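Conserved membrane protein (Chlamydia abortus, PDB 6GZU) is a secreted effector of the CE clan that combines deubiquitination and acetylation activities and induces Golgi fragmentation. Local coordinates at residues His20-Ser24 with Ser41-Pro45; Leu105-Pro109 with Met120-Ala125. One frame throughout, in Å; residues are numbered along the deposited sequence. Where two conformers were deposited one is given.

Interaction 1 (His20-Ser24 with Ser41-Pro45); sequences HLEIS and SLYTP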
ATOM      1  N   HIS A  20       2.379  -1.794  11.612  1.00 28.51           N
ATOM      2  CA  HIS A  20       3.012  -1.302  10.404  1.00 27.91           C
ATOM      3  C   HIS A  20       4.304  -2.069  10.096  1.00 27.48           C
ATOM      4  O   HIS A  20       4.585  -2.374   8.928  1.00 27.52           O
ATOM      5  CB  HIS A  20       3.321   0.168  10.531  1.00 27.94           C
ATOM      6  CG  HIS A  20       3.787   0.793   9.251  1.00 27.88           C
ATOM      7  ND1 HIS A  20       4.830   1.686   9.203  1.00 32.52           N
ATOM      8  CD2 HIS A  20       3.306   0.703   7.984  1.00 28.01           C
ATOM      9  CE1 HIS A  20       4.991   2.107   7.958  1.00 32.81           C
ATOM     10  NE2 HIS A  20       4.091   1.509   7.195  1.00 31.31           N
ATOM     11  N   LEU A  21       5.113  -2.368  11.109  1.00 28.82           N
ATOM     12  CA  LEU A  21       6.396  -3.053  10.854  1.00 31.04           C
ATOM     13  C   LEU A  21       6.208  -4.482  10.320  1.00 28.58           C
ATOM     14  O   LEU A  21       6.928  -4.910   9.405  1.00 26.64           O
ATOM     15  CB  LEU A  21       7.315  -3.043  12.104  1.00 36.56           C
ATOM     16  CG  LEU A  21       7.747  -1.607  12.473  1.00 40.14           C
ATOM     17  CD1 LEU A  21       8.600  -1.528  13.728  1.00 40.35           C
ATOM     18  CD2 LEU A  21       8.476  -0.940  11.320  1.00 41.36           C
ATOM     19  N   GLU A  22       5.225  -5.203  10.860  1.00 27.98           N
ATOM     20  CA  GLU A  22       4.909  -6.559  10.379  1.00 27.17           C
ATOM     21  C   GLU A  22       4.372  -6.547   8.959  1.00 24.86           C
ATOM     22  O   GLU A  22       4.777  -7.371   8.118  1.00 25.76           O
ATOM     23  CB  GLU A  22       3.930  -7.255  11.313  1.00 30.70           C
ATOM     24  CG  GLU A  22       4.650  -7.767  12.520  1.00 35.77           C
ATOM     25  CD  GLU A  22       3.855  -7.832  13.826  1.00 40.56           C
ATOM     26  OE1 GLU A  22       2.977  -6.995  14.115  1.00 41.80           O
ATOM     27  OE2 GLU A  22       4.176  -8.728  14.616  1.00 42.79           O
ATOM     28  N   ILE A  23       3.512  -5.580   8.660  1.00 22.68           N
ATOM     29  CA  ILE A  23       3.023  -5.451   7.303  1.00 20.32           C
ATOM     30  C   ILE A  23       4.184  -5.109   6.360  1.00 20.76           C
ATOM     31  O   ILE A  23       4.354  -5.725   5.307  1.00 19.80           O
ATOM     32  CB  ILE A  23       1.973  -4.333   7.214  1.00 20.81           C
ATOM     33  CG1 ILE A  23       0.696  -4.750   7.958  1.00 23.36           C
ATOM     34  CG2 ILE A  23       1.651  -4.030   5.749  1.00 22.74           C
ATOM     35  CD1 ILE A  23      -0.236  -3.562   8.292  1.00 24.86           C
ATOM     36  N   SER A  24       4.999  -4.138   6.747  1.00 21.21           N
ATOM     37  CA  SER A  24       6.126  -3.754   5.898  1.00 21.75           C
ATOM     38  C   SER A  24       7.103  -4.904   5.705  1.00 21.16           C
ATOM     39  O   SER A  24       7.700  -5.007   4.636  1.00 21.91           O
ATOM     40  CB  SER A  24       6.850  -2.555   6.499  1.00 23.51           C
ATOM     41  OG  SER A  24       6.031  -1.406   6.401  1.00 24.03           O
ATOM     42  N   SER A  41       7.390   3.930   2.200  1.00 20.25           N
ATOM     43  CA  SER A  41       8.158   4.244   3.408  1.00 20.63           C
ATOM     44  C   SER A  41       7.973   3.222   4.513  1.00 21.31           C
ATOM     45  O   SER A  41       6.849   2.856   4.853  1.00 23.86           O
ATOM     46  CB  SER A  41       7.684   5.582   3.951  1.00 22.13           C
ATOM     47  OG  SER A  41       8.231   5.788   5.244  1.00 23.23           O
ATOM     48  N   LEU A  42       9.080   2.761   5.083  1.00 22.74           N
ATOM     49  CA  LEU A  42       9.033   1.837   6.225  1.00 22.89           C
ATOM     50  C   LEU A  42       8.786   2.592   7.527  1.00 26.63           C
ATOM     51  O   LEU A  42       8.611   1.972   8.590  1.00 28.32           O
ATOM     52  CB  LEU A  42      10.339   1.049   6.345  1.00 23.57           C
ATOM     53  CG  LEU A  42      10.834   0.330   5.089  1.00 24.86           C
ATOM     54  CD1 LEU A  42      12.079  -0.507   5.401  1.00 23.88           C
ATOM     55  CD2 LEU A  42       9.741  -0.561   4.473  1.00 25.90           C
ATOM     56  N   TYR A  43       8.755   3.920   7.455  1.00 25.49           N
ATOM     57  CA  TYR A  43       8.669   4.767   8.644  1.00 28.59           C
ATOM     58  C   TYR A  43       7.280   5.409   8.872  1.00 28.77           C
ATOM     59  O   TYR A  43       6.814   5.513  10.018  1.00 31.36           O
ATOM     60  CB  TYR A  43       9.732   5.855   8.543  1.00 32.72           C
ATOM     61  CG  TYR A  43       9.866   6.717   9.752  1.00 37.35           C
ATOM     62  CD1 TYR A  43      10.347   6.196  10.939  1.00 40.43           C
ATOM     63  CD2 TYR A  43       9.559   8.067   9.699  1.00 41.66           C
ATOM     64  CE1 TYR A  43      10.499   6.997  12.065  1.00 43.50           C
ATOM     65  CE2 TYR A  43       9.697   8.876  10.818  1.00 44.57           C
ATOM     66  CZ  TYR A  43      10.166   8.331  11.995  1.00 45.70           C
ATOM     67  OH  TYR A  43      10.308   9.134  13.106  1.00 49.12           O
ATOM     68  N   THR A  44       6.619   5.848   7.795  1.00 28.33           N
ATOM     69  CA  THR A  44       5.336   6.557   7.895  1.00 28.57           C
ATOM     70  C   THR A  44       4.278   5.846   7.055  1.00 25.03           C
ATOM     71  O   THR A  44       4.372   5.830   5.817  1.00 26.44           O
ATOM     72  CB  THR A  44       5.480   8.024   7.395  1.00 30.41           C
ATOM     73  OG1 THR A  44       6.548   8.674   8.112  1.00 34.54           O
ATOM     74  CG2 THR A  44       4.172   8.810   7.571  1.00 31.03           C
ATOM     75  N   PRO A  45       3.239   5.275   7.697  1.00 23.32           N
ATOM     76  CA  PRO A  45       2.134   4.711   6.889  1.00 21.99           C
ATOM     77  C   PRO A  45       1.372   5.838   6.209  1.00 21.19           C
ATOM     78  O   PRO A  45       1.456   6.987   6.658  1.00 22.89           O
ATOM     79  CB  PRO A  45       1.172   4.096   7.930  1.00 24.34           C
ATOM     80  CG  PRO A  45       1.942   4.148   9.249  1.00 25.36           C
ATOM     81  CD  PRO A  45       2.998   5.190   9.150  1.00 25.16           C
TER
HETATM   82  O   HOH W   1       4.156   1.937   4.578  1.00 45.87           O
HETATM   83  O   HOH W   2       5.610   0.084   3.966  1.00 28.14           O
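The first turn of helix 20-33 meets the loop that follows strand 37-38, with His20 level with Pro45 at one end and Ser24 level with Leu42 at the other; the two CA atoms of the second pair lie 6.3 Å apart. Within the helix, Ser24 N donates to His20 O. The loop is folded by Ser41, whose OG accepts from the backbone N of both Tyr43 and Thr44, the first bond making an ST turn and the second an ST motif; the same hydroxyl also bonds to Asp86. Between the backbones lies the imidazole of His20, carried across by a first torsion that sets CG opposite the backbone N (chi1 -171°). Pro45 covers one face of this ring in a CH-pi contact, its CG 3.7 Å from the ring centroid and only 5° off the normal. Ser24 OG lies above the opposite face, toward the rim. The CE1 corner enters the bend of the loop and comes within 3.6 Å of Pro45 N, while the carbonyl of Ser41 approaches near the ring plane. Beyond the ring the contact is looser: Ser24 CB touches Leu42 CD2 at 4.1 Å, and Leu21 CD2 reaches the carbonyl O of Leu42. Polar linkage across the interface runs through two waters. One lies in the ring plane, 2.7 Å from His20 NE2, and donates to Ser41 O; the other joins Ser24 OG to the same carbonyl at a longer 3.2 Å from Ser41 O. Ser41 O thus collects two water protons. With Pro45 over one face and a water in its plane, the buried imidazole probably has its rotation fixed, and apolar and water-mediated contacts together tie helix to loop.

Interaction 2 (Leu105-Pro109 with Met120-Ala125); sequences LWHHP and MMLSTA
Strand 100-107 of the central mixed sheet is covered here by the C-terminal end of helix 114-124, part of the CE-clan cysteine-protease-like catalytic domain, and Trp106 is the side chain that fills the interface with Met120, Met121 and Ala125. The axes of strand 105-107 and helix 120-124 are 9.5 Å apart and run at 105° to each other. With its CG swung opposite the backbone N (chi1 -172°), Trp106 extends from the strand and lays one face of the indole against the helix backbone. Met121 CA stands 3.7 Å from the centroid of the six-membered ring in a CH-pi contact, and Met121 CB and CG continue over the same face, CB lying 3.7 Å from Trp106 CE3. In the conformer given here, the Met121 chain runs extended to SD, which makes an oblique Met-aromatic contact with the pyrrole ring. Flanking the indole, Met120 CB packs on CH2 at its benzene end, whereas Ala125 CB lies 3.7 Å from CD1 at its pyrrole end. The indole NE1 bonds to Ser133 OG, and Trp135 makes an edge-to-face contact with the same side chain, so that Trp106 is held by both a polar anchor and aromatic packing. Trp106 also sits close to, though not in contact with, Cys204, His134 and Asp151, whose arrangement resembles a catalytic triad. Where the strand gives way to loop, His108 meets Met120, the methionine chain set roughly perpendicular to the histidine side chain. Pro109 CD lies over the other face of this imidazole, toward the rim, and ND1 is engaged by Ser110 N. The bend of the methionine at its last torsion (chi3 58°) brings the terminal methyl over the ring centre, Met120 CE standing 3.4 Å from His108 CG.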
ATOM      1  N   LEU A 105      -2.418   1.617   4.338  1.00 17.33           N
ATOM      2  CA  LEU A 105      -3.145   2.843   4.607  1.00 17.42           C
ATOM      3  C   LEU A 105      -3.867   2.667   5.943  1.00 19.34           C
ATOM      4  O   LEU A 105      -4.676   1.741   6.078  1.00 22.17           O
ATOM      5  CB  LEU A 105      -4.100   3.177   3.436  1.00 21.59           C
ATOM      6  CG  LEU A 105      -4.710   4.584   3.393  1.00 22.68           C
ATOM      7  CD1 LEU A 105      -5.228   4.997   2.048  1.00 21.49           C
ATOM      8  CD2 LEU A 105      -5.947   4.537   4.316  1.00 22.78           C
ATOM      9  N   TRP A 106      -3.587   3.572   6.877  1.00 19.35           N
ATOM     10  CA  TRP A 106      -4.074   3.554   8.260  1.00 20.98           C
ATOM     11  C   TRP A 106      -5.269   4.488   8.374  1.00 21.01           C
ATOM     12  O   TRP A 106      -5.265   5.573   7.811  1.00 21.21           O
ATOM     13  CB  TRP A 106      -2.971   4.075   9.168  1.00 22.45           C
ATOM     14  CG  TRP A 106      -3.266   3.938  10.609  1.00 24.19           C
ATOM     15  CD1 TRP A 106      -2.905   2.895  11.416  1.00 26.76           C
ATOM     16  CD2 TRP A 106      -3.946   4.890  11.462  1.00 25.18           C
ATOM     17  NE1 TRP A 106      -3.337   3.120  12.712  1.00 27.62           N
ATOM     18  CE2 TRP A 106      -3.973   4.333  12.768  1.00 26.54           C
ATOM     19  CE3 TRP A 106      -4.541   6.147  11.251  1.00 26.05           C
ATOM     20  CZ2 TRP A 106      -4.564   4.989  13.843  1.00 28.12           C
ATOM     21  CZ3 TRP A 106      -5.150   6.796  12.337  1.00 26.20           C
ATOM     22  CH2 TRP A 106      -5.144   6.221  13.606  1.00 28.13           C
ATOM     23  N   HIS A 107      -6.318   4.057   9.093  1.00 20.56           N
ATOM     24  CA  HIS A 107      -7.516   4.877   9.278  1.00 19.65           C
ATOM     25  C   HIS A 107      -8.120   4.744  10.649  1.00 20.21           C
ATOM     26  O   HIS A 107      -8.110   3.665  11.222  1.00 21.48           O
ATOM     27  CB  HIS A 107      -8.591   4.503   8.251  1.00 21.49           C
ATOM     28  CG  HIS A 107      -9.738   5.456   8.231  1.00 21.63           C
ATOM     29  ND1 HIS A 107      -9.602   6.757   7.791  1.00 22.89           N
ATOM     30  CD2 HIS A 107     -11.044   5.306   8.590  1.00 22.21           C
ATOM     31  CE1 HIS A 107     -10.775   7.374   7.886  1.00 22.88           C
ATOM     32  NE2 HIS A 107     -11.666   6.516   8.359  1.00 22.19           N
ATOM     33  N   HIS A 108      -8.706   5.834  11.119  1.00 20.59           N
ATOM     34  CA  HIS A 108      -9.546   5.811  12.312  1.00 20.89           C
ATOM     35  C   HIS A 108     -10.704   6.741  12.016  1.00 22.43           C
ATOM     36  O   HIS A 108     -10.501   7.864  11.548  1.00 24.07           O
ATOM     37  CB  HIS A 108      -8.797   6.314  13.533  1.00 22.21           C
ATOM     38  CG  HIS A 108      -9.525   6.036  14.808  1.00 21.80           C
ATOM     39  ND1 HIS A 108     -10.618   6.769  15.217  1.00 23.67           N
ATOM     40  CD2 HIS A 108      -9.332   5.085  15.754  1.00 22.29           C
ATOM     41  CE1 HIS A 108     -11.058   6.292  16.369  1.00 23.04           C
ATOM     42  NE2 HIS A 108     -10.292   5.271  16.721  1.00 22.88           N
ATOM     43  N   PRO A 109     -11.940   6.298  12.309  1.00 23.06           N
ATOM     44  CA  PRO A 109     -13.117   7.103  11.967  1.00 24.46           C
ATOM     45  C   PRO A 109     -13.280   8.399  12.766  1.00 24.55           C
ATOM     46  O   PRO A 109     -14.094   9.255  12.339  1.00 26.53           O
ATOM     47  CB  PRO A 109     -14.308   6.163  12.259  1.00 26.67           C
ATOM     48  CG  PRO A 109     -13.691   4.758  12.350  1.00 25.71           C
ATOM     49  CD  PRO A 109     -12.292   4.964  12.851  1.00 25.28           C
ATOM     50  N   MET A 120      -3.341  11.024  15.669  1.00 38.03           N
ATOM     51  CA  MET A 120      -3.815   9.703  16.051  1.00 35.54           C
ATOM     52  C   MET A 120      -2.896   8.631  15.501  1.00 33.97           C
ATOM     53  O   MET A 120      -2.494   7.722  16.217  1.00 34.66           O
ATOM     54  CB  MET A 120      -5.232   9.468  15.572  1.00 35.59           C
ATOM     55  CG  MET A 120      -6.225  10.399  16.174  1.00 39.39           C
ATOM     56  SD  MET A 120      -7.890   9.771  15.878  1.00 42.17           S
ATOM     57  CE  MET A 120      -7.669   8.180  16.675  1.00 40.75           C
ATOM     58  N   MET A 121      -2.523   8.722  14.240  1.00 33.20           N
ATOM     59  CA  MET A 121      -1.701   7.684  13.659  0.60 32.81           C
ATOM     60  C   MET A 121      -0.342   7.575  14.348  1.00 35.93           C
ATOM     61  O   MET A 121       0.141   6.468  14.666  1.00 37.36           O
ATOM     62  CB  MET A 121      -1.490   7.945  12.171  0.60 30.59           C
ATOM     63  CG  MET A 121      -0.715   6.829  11.569  0.60 29.98           C
ATOM     64  SD  MET A 121      -0.539   7.070   9.851  0.60 30.34           S
ATOM     65  CE  MET A 121       0.437   8.585   9.768  0.60 30.62           C
ATOM     66  N   LEU A 122       0.281   8.727  14.559  1.00 40.01           N
ATOM     67  CA  LEU A 122       1.603   8.754  15.165  1.00 44.14           C
ATOM     68  C   LEU A 122       1.575   8.092  16.541  1.00 46.26           C
ATOM     69  O   LEU A 122       2.542   7.448  16.945  1.00 46.42           O
ATOM     70  CB  LEU A 122       2.146  10.187  15.250  1.00 45.73           C
ATOM     71  CG  LEU A 122       2.369  10.945  13.929  1.00 47.16           C
ATOM     72  CD1 LEU A 122       3.096  12.259  14.153  1.00 48.65           C
ATOM     73  CD2 LEU A 122       3.090  10.107  12.878  1.00 47.22           C
ATOM     74  N   SER A 123       0.461   8.199  17.258  1.00 47.59           N
ATOM     75  CA  SER A 123       0.407   7.541  18.555  1.00 50.10           C
ATOM     76  C   SER A 123       0.246   6.004  18.486  1.00 51.60           C
ATOM     77  O   SER A 123       0.743   5.302  19.372  1.00 53.95           O
ATOM     78  CB  SER A 123      -0.677   8.165  19.432  1.00 51.50           C
ATOM     79  OG  SER A 123      -1.944   7.630  19.111  1.00 52.81           O
ATOM     80  N   THR A 124      -0.423   5.474  17.454  1.00 50.96           N
ATOM     81  CA  THR A 124      -0.838   4.062  17.468  1.00 50.88           C
ATOM     82  C   THR A 124      -0.314   3.127  16.359  1.00 49.88           C
ATOM     83  O   THR A 124      -0.087   1.946  16.612  1.00 51.69           O
ATOM     84  CB  THR A 124      -2.387   3.923  17.513  1.00 51.39           C
ATOM     85  OG1 THR A 124      -2.928   4.869  18.455  1.00 52.58           O
ATOM     86  CG2 THR A 124      -2.792   2.495  17.952  1.00 50.83           C
ATOM     87  N   ALA A 125      -0.160   3.619  15.131  1.00 46.52           N
ATOM     88  CA  ALA A 125       0.180   2.726  14.016  1.00 43.44           C
ATOM     89  C   ALA A 125       1.320   1.722  14.315  1.00 42.81           C
ATOM     90  O   ALA A 125       1.409   0.623  13.712  1.00 42.58           O
ATOM     91  CB  ALA A 125       0.482   3.543  12.729  1.00 43.16           C
TER

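Along the chain the two contacts come in series, interaction 1 being complete before strand 100-107 begins, yet their centres are only 12 Å apart. They meet directly: Pro45 CG packs on Ala125 CB, and His20 CB on the carbonyl of Ala125. Trp135, on strand 134-141, touches Pro45, Ala125 and Trp106 alike, and the backbone of Trp106 bonds to Ser46, the residue just after the 41-45 loop. The start of helix 20-33, that loop and the end of helix 114-124 therefore pack against one another, next to strands 100-107 and 134-141 of the mixed sheet. On the loop of interaction 1, the side chain of Ser41 lies about 12 Å from the bound zinc ion.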